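Local coordinates for glycoside hydrolase, GH17 family (Formosa sp. Hel1_33_131, PDB 6FCG), which probably cuts the beta-1,3-glucan laminarin at internal glycosidic bonds, as an endo-acting laminarinase of glycoside hydrolase family 17, at residues R92-H95 with T96-L100; A273-R276 with A277-Y280; L383-L386 with V387-V391. One frame throughout, in Å; residues are numbered along the deposited sequence.

The three contacts are local helix turns of one TIM-barrel protein, and they follow one another along the chain without overlap. Contact 1 starts helix 95-109, which comes between strands 83-87 and 116-121 along the chain. Contact 2 sits within the long helix 266-294, before strand 301-305, on the opposite side of the chain's centre from contact 1; their centres are about 36 Å apart. Contact 3 takes in the short helix 384-388 and the turn that follows it, its centre about 30 Å from that of contact 1 and about 26 Å from that of contact 2. None touches another: contacts 1 and 2 belong to separate helices of the barrel, while contact 3 lies in the chain's C-terminal part, packed on loops.

Contact 1. Residues R92-H95 with T96-L100; sequences RLAH and TSNIL
Ala94 and His95 offer their carbonyls to Asn98 and Ile99, and with these two bonds the chain turns from loop into helix. Asn98 N reaches Ala94 O at 2.9 Å, meeting it nearly along the C=O axis, while Ile99 N reaches His95 O at 3.0 Å. One residue earlier a water takes over: water 1 accepts from Thr96 N at 3.1 Å and lies 3.0 Å from Leu93 O, to which it can donate, so that it sits between the loop and the first turn.

The side chains meet mainly through His95 and Ile99. With CG anti to the backbone N (chi1 177°), the imidazole hangs beside the start of the helix, and CD1 of Ile99 comes over one of its faces, off-centre toward the CE1 and NE2 side. This is a CH-pi contact, with Ile99 CD1 3.7 Å from the centroid of the His95 ring. Tyr57 stacks with the same ring, NE2 is hydrogen-bonded to Gly56 N, and ND1 pairs with water 2, so the imidazole is held both by its flat surface and by its two nitrogens. An alanine in place of His95 would probably leave Ile99 CD1 without its aromatic partner and Gly56 N without its acceptor. Asn98 lies beside Ala94, with ND2 3.5 Å from Ala94 CB, and also touches Ile68 and Leu71 of helix 68-80. Thr96 turns its hydroxyl back toward the preceding loop, where OG1 is hydrogen-bonded to Asn90 O.

Beyond the turn, Ile99 also touches Leu71 and Met75 of helix 68-80 and Met117 of strand 116-121. A loop that follows one parallel strand and winds into a helix packed against the next is characteristic of the beta-alpha units of a TIM barrel.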
ATOM      1  N   ARG A  92      13.906 -20.485  37.906  1.00 21.09           N
ATOM      2  CA  ARG A  92      14.639 -19.302  38.338  1.00 22.17           C
ATOM      3  C   ARG A  92      13.746 -18.408  39.203  1.00 22.80           C
ATOM      4  O   ARG A  92      14.141 -17.926  40.260  1.00 24.68           O
ATOM      5  CB  ARG A  92      15.096 -18.546  37.086  1.00 23.53           C
ATOM      6  CG  ARG A  92      16.258 -17.604  37.240  1.00 23.67           C
ATOM      7  CD  ARG A  92      16.433 -16.781  35.970  1.00 24.34           C
ATOM      8  NE  ARG A  92      15.981 -15.435  36.264  1.00 26.17           N
ATOM      9  CZ  ARG A  92      15.012 -14.771  35.668  1.00 26.17           C
ATOM     10  NH1 ARG A  92      14.330 -15.268  34.668  1.00 26.39           N
ATOM     11  NH2 ARG A  92      14.728 -13.562  36.106  1.00 27.63           N
ATOM     12  N   LEU A  93      12.571 -18.092  38.692  1.00 21.38           N
ATOM     13  CA  LEU A  93      11.616 -17.333  39.428  1.00 20.29           C
ATOM     14  C   LEU A  93      10.900 -18.313  40.328  1.00 20.74           C
ATOM     15  O   LEU A  93      10.933 -19.516  40.104  1.00 21.39           O
ATOM     16  CB  LEU A  93      10.658 -16.618  38.459  1.00 20.30           C
ATOM     17  CG  LEU A  93      11.317 -15.649  37.438  1.00 20.09           C
ATOM     18  CD1 LEU A  93      10.278 -15.002  36.521  1.00 19.47           C
ATOM     19  CD2 LEU A  93      12.168 -14.557  38.100  1.00 19.16           C
ATOM     20  N   ALA A  94      10.210 -17.776  41.324  1.00 21.83           N
ATOM     21  CA  ALA A  94       9.551 -18.561  42.391  1.00 21.47           C
ATOM     22  C   ALA A  94       8.332 -19.374  41.922  1.00 20.97           C
ATOM     23  O   ALA A  94       7.930 -20.322  42.594  1.00 19.68           O
ATOM     24  CB  ALA A  94       9.117 -17.617  43.503  1.00 21.76           C
ATOM     25  N   HIS A  95       7.744 -18.940  40.802  1.00 18.75           N
ATOM     26  CA  HIS A  95       6.508 -19.481  40.260  1.00 18.16           C
ATOM     27  C   HIS A  95       6.363 -21.023  40.310  1.00 18.35           C
ATOM     28  O   HIS A  95       5.382 -21.532  40.809  1.00 20.12           O
ATOM     29  CB  HIS A  95       6.378 -18.923  38.840  1.00 17.67           C
ATOM     30  CG  HIS A  95       5.203 -19.422  38.067  1.00 17.30           C
ATOM     31  ND1 HIS A  95       5.325 -20.293  37.002  1.00 17.88           N
ATOM     32  CD2 HIS A  95       3.891 -19.119  38.153  1.00 17.15           C
ATOM     33  CE1 HIS A  95       4.133 -20.541  36.492  1.00 17.02           C
ATOM     34  NE2 HIS A  95       3.248 -19.849  37.181  1.00 17.73           N
ATOM     35  N   THR A  96       7.341 -21.767  39.807  1.00 18.04           N
ATOM     36  CA  THR A  96       7.233 -23.216  39.726  1.00 16.89           C
ATOM     37  C   THR A  96       7.233 -23.838  41.106  1.00 17.30           C
ATOM     38  O   THR A  96       6.486 -24.757  41.385  1.00 17.89           O
ATOM     39  CB  THR A  96       8.389 -23.774  38.898  1.00 17.10           C
ATOM     40  OG1 THR A  96       8.213 -23.333  37.543  1.00 18.11           O
ATOM     41  CG2 THR A  96       8.480 -25.306  38.975  1.00 16.38           C
ATOM     42  N   SER A  97       8.146 -23.364  41.937  1.00 18.30           N
ATOM     43  CA  SER A  97       8.250 -23.752  43.328  1.00 18.39           C
ATOM     44  C   SER A  97       6.935 -23.490  44.060  1.00 18.07           C
ATOM     45  O   SER A  97       6.473 -24.308  44.857  1.00 18.28           O
ATOM     46  CB  SER A  97       9.425 -22.985  43.961  1.00 19.19           C
ATOM     47  OG  SER A  97       9.431 -23.080  45.357  1.00 21.36           O
ATOM     48  N   ASN A  98       6.327 -22.349  43.807  1.00 18.02           N
ATOM     49  CA  ASN A  98       5.049 -22.043  44.439  1.00 18.86           C
ATOM     50  C   ASN A  98       3.902 -22.930  43.945  1.00 20.85           C
ATOM     51  O   ASN A  98       2.984 -23.207  44.722  1.00 22.99           O
ATOM     52  CB  ASN A  98       4.704 -20.566  44.303  1.00 17.53           C
ATOM     53  CG  ASN A  98       5.658 -19.689  45.088  1.00 16.76           C
ATOM     54  OD1 ASN A  98       6.161 -20.081  46.137  1.00 17.07           O
ATOM     55  ND2 ASN A  98       5.878 -18.502  44.611  1.00 16.60           N
ATOM     56  N   ILE A  99       3.961 -23.399  42.698  1.00 19.84           N
ATOM     57  CA  ILE A  99       2.933 -24.296  42.195  1.00 19.84           C
ATOM     58  C   ILE A  99       3.034 -25.616  42.943  1.00 21.77           C
ATOM     59  O   ILE A  99       2.029 -26.186  43.358  1.00 22.79           O
ATOM     60  CB  ILE A  99       3.037 -24.500  40.687  1.00 18.73           C
ATOM     61  CG1 ILE A  99       2.771 -23.150  39.986  1.00 18.61           C
ATOM     62  CG2 ILE A  99       2.009 -25.515  40.193  1.00 18.23           C
ATOM     63  CD1 ILE A  99       3.139 -23.111  38.522  1.00 17.99           C
ATOM     64  N   LEU A 100       4.253 -26.090  43.137  1.00 22.52           N
ATOM     65  CA  LEU A 100       4.472 -27.316  43.898  1.00 22.09           C
ATOM     66  C   LEU A 100       3.965 -27.165  45.328  1.00 22.83           C
ATOM     67  O   LEU A 100       3.286 -28.072  45.824  1.00 25.28           O
ATOM     68  CB  LEU A 100       5.941 -27.724  43.846  1.00 21.21           C
ATOM     69  CG  LEU A 100       6.430 -28.187  42.468  1.00 21.49           C
ATOM     70  CD1 LEU A 100       7.942 -28.191  42.374  1.00 20.68           C
ATOM     71  CD2 LEU A 100       5.884 -29.574  42.114  1.00 21.55           C
TER
HETATM   72  O   HOH W   1       9.313 -20.435  37.789  1.00 23.92           O
HETATM   73  O   HOH W   2       7.417 -21.271  34.851  1.00  2.00           O

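Contact 2. Residues A273-R276 with A277-Y280; sequences AMNR and AKTY
Asn275 and Thr279 lie one turn apart on helix 266-294, a long alpha-helix of the TIM-barrel fold, and both pack against Asp131 of a neighbouring subunit. Four successive i to i+4 bonds carry the backbone here; the one between this pair, Thr279 N to Asn275 O, is nearly straight at the hydrogen (169°) and 3.0 Å long.

The threonine side chain starts at CB, which rests against the preceding turn, 3.4 Å from Asn275 O and a little farther from Arg276 O. The two branches then part: CG2 lies 4.0 Å from Arg276 O, whereas OG1 stays on the asparagine side and comes to 3.9 Å from Asn275 ND2. The asparagine amide reaches both ways, since its OD1 faces Lys278 CD across 4.0 Å, and the lysine chain is kinked at chi2 (-133°) as it passes.

Arg276 and Tyr280 send their polar ends off the helix. The guanidinium forms a salt bridge with Glu261 and a hydrogen bond to Gly256 O; the tyrosine hydroxyl is hydrogen-bonded to Asp247 and Asn251. Met274 instead points into the seam with helix 326-342, touching Ile331 and Phe332, and its bent chain brings CE to 4.4 Å from the methyl CB of Ala277.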
ATOM      1  N   ALA A 273     -10.847 -26.460   6.639  1.00 33.29           N
ATOM      2  CA  ALA A 273      -9.611 -25.705   6.774  1.00 33.31           C
ATOM      3  C   ALA A 273      -8.899 -26.059   8.085  1.00 31.43           C
ATOM      4  O   ALA A 273      -7.681 -26.271   8.086  1.00 29.68           O
ATOM      5  CB  ALA A 273      -9.889 -24.217   6.713  1.00 33.82           C
ATOM      6  N   MET A 274      -9.674 -26.123   9.171  1.00 27.98           N
ATOM      7  CA  MET A 274      -9.148 -26.500  10.458  1.00 29.21           C
ATOM      8  C   MET A 274      -8.662 -27.951  10.503  1.00 30.56           C
ATOM      9  O   MET A 274      -7.673 -28.242  11.185  1.00 32.02           O
ATOM     10  CB  MET A 274     -10.155 -26.235  11.580  1.00 29.34           C
ATOM     11  CG  MET A 274     -10.369 -24.758  11.892  1.00 31.05           C
ATOM     12  SD  MET A 274      -8.853 -23.792  12.044  1.00 32.34           S
ATOM     13  CE  MET A 274      -8.193 -24.508  13.544  1.00 30.98           C
ATOM     14  N   ASN A 275      -9.317 -28.848   9.780  1.00 30.75           N
ATOM     15  CA  ASN A 275      -8.788 -30.191   9.645  1.00 32.01           C
ATOM     16  C   ASN A 275      -7.409 -30.226   8.991  1.00 31.20           C
ATOM     17  O   ASN A 275      -6.545 -30.999   9.390  1.00 32.55           O
ATOM     18  CB  ASN A 275      -9.744 -31.108   8.895  1.00 34.71           C
ATOM     19  CG  ASN A 275      -9.298 -32.557   8.978  1.00 37.97           C
ATOM     20  OD1 ASN A 275      -9.580 -33.244   9.963  1.00 43.39           O
ATOM     21  ND2 ASN A 275      -8.589 -33.030   7.955  1.00 38.18           N
ATOM     22  N   ARG A 276      -7.186 -29.385   7.991  1.00 31.15           N
ATOM     23  CA  ARG A 276      -5.858 -29.296   7.391  1.00 32.31           C
ATOM     24  C   ARG A 276      -4.791 -28.851   8.417  1.00 30.77           C
ATOM     25  O   ARG A 276      -3.640 -29.296   8.337  1.00 32.83           O
ATOM     26  CB  ARG A 276      -5.852 -28.381   6.149  1.00 35.87           C
ATOM     27  CG  ARG A 276      -6.205 -29.075   4.833  1.00 36.38           C
ATOM     28  CD  ARG A 276      -5.984 -28.138   3.638  1.00 37.80           C
ATOM     29  NE  ARG A 276      -6.959 -27.041   3.627  1.00 38.19           N
ATOM     30  CZ  ARG A 276      -8.150 -27.058   3.020  1.00 38.82           C
ATOM     31  NH1 ARG A 276      -8.558 -28.109   2.321  1.00 39.61           N
ATOM     32  NH2 ARG A 276      -8.962 -26.005   3.111  1.00 39.96           N
ATOM     33  N   ALA A 277      -5.171 -27.960   9.327  1.00 26.87           N
ATOM     34  CA  ALA A 277      -4.291 -27.479  10.372  1.00 25.85           C
ATOM     35  C   ALA A 277      -3.905 -28.594  11.326  1.00 26.54           C
ATOM     36  O   ALA A 277      -2.745 -28.695  11.757  1.00 26.00           O
ATOM     37  CB  ALA A 277      -4.958 -26.339  11.135  1.00 25.94           C
ATOM     38  N   LYS A 278      -4.883 -29.409  11.697  1.00 26.25           N
ATOM     39  CA  LYS A 278      -4.625 -30.581  12.528  1.00 27.83           C
ATOM     40  C   LYS A 278      -3.670 -31.535  11.818  1.00 28.48           C
ATOM     41  O   LYS A 278      -2.676 -31.961  12.368  1.00 27.30           O
ATOM     42  CB  LYS A 278      -5.925 -31.293  12.856  1.00 30.85           C
ATOM     43  CG  LYS A 278      -5.783 -32.674  13.470  1.00 32.80           C
ATOM     44  CD  LYS A 278      -6.717 -33.633  12.759  1.00 37.79           C
ATOM     45  CE  LYS A 278      -6.844 -34.910  13.565  1.00 45.14           C
ATOM     46  NZ  LYS A 278      -7.607 -35.978  12.866  1.00 48.71           N
ATOM     47  N   THR A 279      -3.970 -31.851  10.581  1.00 29.90           N
ATOM     48  CA  THR A 279      -3.148 -32.763   9.805  1.00 30.93           C
ATOM     49  C   THR A 279      -1.716 -32.299   9.638  1.00 30.42           C
ATOM     50  O   THR A 279      -0.773 -33.112   9.603  1.00 31.82           O
ATOM     51  CB  THR A 279      -3.860 -32.893   8.432  1.00 32.09           C
ATOM     52  OG1 THR A 279      -4.835 -33.935   8.518  1.00 32.82           O
ATOM     53  CG2 THR A 279      -2.898 -33.134   7.315  1.00 32.07           C
ATOM     54  N   TYR A 280      -1.559 -30.991   9.494  1.00 27.84           N
ATOM     55  CA  TYR A 280      -0.244 -30.389   9.386  1.00 25.43           C
ATOM     56  C   TYR A 280       0.598 -30.683  10.629  1.00 23.90           C
ATOM     57  O   TYR A 280       1.764 -31.018  10.524  1.00 23.80           O
ATOM     58  CB  TYR A 280      -0.435 -28.892   9.207  1.00 27.19           C
ATOM     59  CG  TYR A 280       0.793 -28.109   8.910  1.00 25.62           C
ATOM     60  CD1 TYR A 280       1.276 -28.015   7.603  1.00 26.15           C
ATOM     61  CD2 TYR A 280       1.442 -27.424   9.914  1.00 25.26           C
ATOM     62  CE1 TYR A 280       2.405 -27.272   7.319  1.00 26.53           C
ATOM     63  CE2 TYR A 280       2.577 -26.673   9.650  1.00 27.14           C
ATOM     64  CZ  TYR A 280       3.058 -26.590   8.354  1.00 26.72           C
ATOM     65  OH  TYR A 280       4.195 -25.844   8.109  1.00 26.02           O
TER

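Contact 3. Residues L383-L386 with V387-V391; sequences LWDL and VDKGV
Leu383 makes the first link to Val387, its carbonyl O accepting from Val387 N at 3.2 Å; CG2 of Val387 lies against that same oxygen.

Next comes Trp384, whose O takes the N-H of Asp388 at 3.1 Å. Asp388 CG lies beside Trp384 O, while Asp388 OD1 makes a salt bridge with Lys404. The indole of Trp384 is hydrogen-bonded through NE1 to Thr405 OG1 and meets Tyr381 edge-to-face.

Asp385 bonds through its O to Lys389 N, and its side chain touches that of Lys389, Asp385 OD1 lying 3.3 Å from Lys389 CE. Its CG is anti to the backbone N (chi1 -157°), which swings OD1 forward along the helix. Lys389, bent at chi2, lays its aliphatic chain obliquely across that oxygen. The ammonium itself stays farther off, NZ being 4.1 Å from Asp385 OD1, so the opposite charges are neighbours without forming a salt bridge; any attraction between them is likely to be modest.

Leu386 closes the walk. Its O accepts from Val391 N at 3.3 Å, and its CD2 faces Val391 CG2 at 4.3 Å, an apolar pair beyond the last turn. Inside that loop Gly390 N donates to Val387 O at 3.0 Å. Gly390 has phi 85°, where a CB would be pushed against the carbonyl O of Lys389. These two bonds back into the helix and the positive phi make a Schellman motif, which the leucine-valine contact accompanies; it is a common C-terminal ending of an alpha-helix, and here it closes the helix that starts at Trp384.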
ATOM      1  N   LEU A 383     -14.696 -24.231  26.194  1.00 23.20           N
ATOM      2  CA  LEU A 383     -15.174 -24.794  27.477  1.00 25.79           C
ATOM      3  C   LEU A 383     -16.604 -24.431  27.903  1.00 26.25           C
ATOM      4  O   LEU A 383     -17.000 -24.750  29.021  1.00 24.33           O
ATOM      5  CB  LEU A 383     -14.232 -24.373  28.627  1.00 25.59           C
ATOM      6  CG  LEU A 383     -12.759 -24.763  28.561  1.00 26.35           C
ATOM      7  CD1 LEU A 383     -12.048 -24.383  29.851  1.00 26.55           C
ATOM      8  CD2 LEU A 383     -12.606 -26.249  28.276  1.00 27.12           C
ATOM      9  N   TRP A 384     -17.364 -23.734  27.063  1.00 28.27           N
ATOM     10  CA  TRP A 384     -18.756 -23.353  27.413  1.00 28.36           C
ATOM     11  C   TRP A 384     -19.572 -24.547  27.827  1.00 29.59           C
ATOM     12  O   TRP A 384     -20.348 -24.474  28.754  1.00 31.77           O
ATOM     13  CB  TRP A 384     -19.467 -22.731  26.216  1.00 28.09           C
ATOM     14  CG  TRP A 384     -19.074 -21.336  25.855  1.00 25.97           C
ATOM     15  CD1 TRP A 384     -18.063 -20.579  26.396  1.00 25.05           C
ATOM     16  CD2 TRP A 384     -19.682 -20.546  24.857  1.00 23.49           C
ATOM     17  NE1 TRP A 384     -18.024 -19.364  25.783  1.00 23.77           N
ATOM     18  CE2 TRP A 384     -19.008 -19.324  24.827  1.00 23.68           C
ATOM     19  CE3 TRP A 384     -20.740 -20.759  23.968  1.00 24.42           C
ATOM     20  CZ2 TRP A 384     -19.352 -18.308  23.930  1.00 24.76           C
ATOM     21  CZ3 TRP A 384     -21.095 -19.755  23.101  1.00 24.29           C
ATOM     22  CH2 TRP A 384     -20.399 -18.539  23.083  1.00 24.28           C
ATOM     23  N   ASP A 385     -19.379 -25.652  27.137  1.00 33.63           N
ATOM     24  CA  ASP A 385     -20.136 -26.850  27.408  1.00 38.38           C
ATOM     25  C   ASP A 385     -19.911 -27.310  28.855  1.00 35.96           C
ATOM     26  O   ASP A 385     -20.860 -27.646  29.555  1.00 35.33           O
ATOM     27  CB  ASP A 385     -19.737 -27.929  26.399  1.00 47.00           C
ATOM     28  CG  ASP A 385     -20.792 -28.989  26.222  1.00 56.47           C
ATOM     29  OD1 ASP A 385     -21.526 -29.302  27.192  1.00 63.16           O
ATOM     30  OD2 ASP A 385     -20.853 -29.544  25.102  1.00 66.40           O
ATOM     31  N   LEU A 386     -18.661 -27.298  29.302  1.00 35.01           N
ATOM     32  CA  LEU A 386     -18.337 -27.641  30.685  1.00 34.01           C
ATOM     33  C   LEU A 386     -18.897 -26.686  31.718  1.00 31.83           C
ATOM     34  O   LEU A 386     -19.251 -27.124  32.810  1.00 34.73           O
ATOM     35  CB  LEU A 386     -16.832 -27.715  30.903  1.00 35.04           C
ATOM     36  CG  LEU A 386     -16.065 -28.785  30.120  1.00 38.72           C
ATOM     37  CD1 LEU A 386     -14.600 -28.858  30.569  1.00 40.09           C
ATOM     38  CD2 LEU A 386     -16.700 -30.169  30.230  1.00 39.18           C
ATOM     39  N   VAL A 387     -18.963 -25.399  31.415  1.00 28.15           N
ATOM     40  CA  VAL A 387     -19.606 -24.465  32.339  1.00 29.69           C
ATOM     41  C   VAL A 387     -21.074 -24.866  32.555  1.00 32.11           C
ATOM     42  O   VAL A 387     -21.550 -24.899  33.689  1.00 31.48           O
ATOM     43  CB  VAL A 387     -19.517 -22.992  31.870  1.00 27.49           C
ATOM     44  CG1 VAL A 387     -20.323 -22.051  32.771  1.00 26.01           C
ATOM     45  CG2 VAL A 387     -18.064 -22.557  31.843  1.00 27.63           C
ATOM     46  N   ASP A 388     -21.773 -25.178  31.463  1.00 34.97           N
ATOM     47  CA  ASP A 388     -23.194 -25.582  31.509  1.00 36.16           C
ATOM     48  C   ASP A 388     -23.422 -26.856  32.320  1.00 36.16           C
ATOM     49  O   ASP A 388     -24.412 -26.961  33.023  1.00 35.36           O
ATOM     50  CB  ASP A 388     -23.777 -25.765  30.085  1.00 36.13           C
ATOM     51  CG  ASP A 388     -23.840 -24.461  29.286  1.00 34.63           C
ATOM     52  OD1 ASP A 388     -23.658 -23.371  29.890  1.00 35.52           O
ATOM     53  OD2 ASP A 388     -24.042 -24.545  28.057  1.00 31.06           O
ATOM     54  N   LYS A 389     -22.498 -27.805  32.235  1.00 37.50           N
ATOM     55  CA  LYS A 389     -22.617 -29.028  33.012  1.00 42.97           C
ATOM     56  C   LYS A 389     -22.349 -28.779  34.502  1.00 40.02           C
ATOM     57  O   LYS A 389     -22.497 -29.711  35.281  1.00 40.91           O
ATOM     58  CB  LYS A 389     -21.658 -30.132  32.524  1.00 48.45           C
ATOM     59  CG  LYS A 389     -21.591 -30.353  31.024  1.00 56.69           C
ATOM     60  CD  LYS A 389     -22.177 -31.662  30.530  1.00 66.05           C
ATOM     61  CE  LYS A 389     -21.653 -31.937  29.118  1.00 71.15           C
ATOM     62  NZ  LYS A 389     -22.232 -33.139  28.457  1.00 73.32           N
ATOM     63  N   GLY A 390     -21.911 -27.578  34.892  1.00 36.07           N
ATOM     64  CA  GLY A 390     -21.657 -27.262  36.292  1.00 35.13           C
ATOM     65  C   GLY A 390     -20.284 -27.656  36.831  1.00 35.04           C
ATOM     66  O   GLY A 390     -20.038 -27.545  38.031  1.00 38.26           O
ATOM     67  N   VAL A 391     -19.370 -28.048  35.948  1.00 32.94           N
ATOM     68  CA  VAL A 391     -18.034 -28.507  36.325  1.00 31.61           C
ATOM     69  C   VAL A 391     -17.257 -27.498  37.195  1.00 30.29           C
ATOM     70  O   VAL A 391     -16.500 -27.911  38.070  1.00 28.57           O
ATOM     71  CB  VAL A 391     -17.216 -28.900  35.055  1.00 34.29           C
ATOM     72  CG1 VAL A 391     -15.740 -29.183  35.355  1.00 34.38           C
ATOM     73  CG2 VAL A 391     -17.829 -30.140  34.412  1.00 33.51           C
TER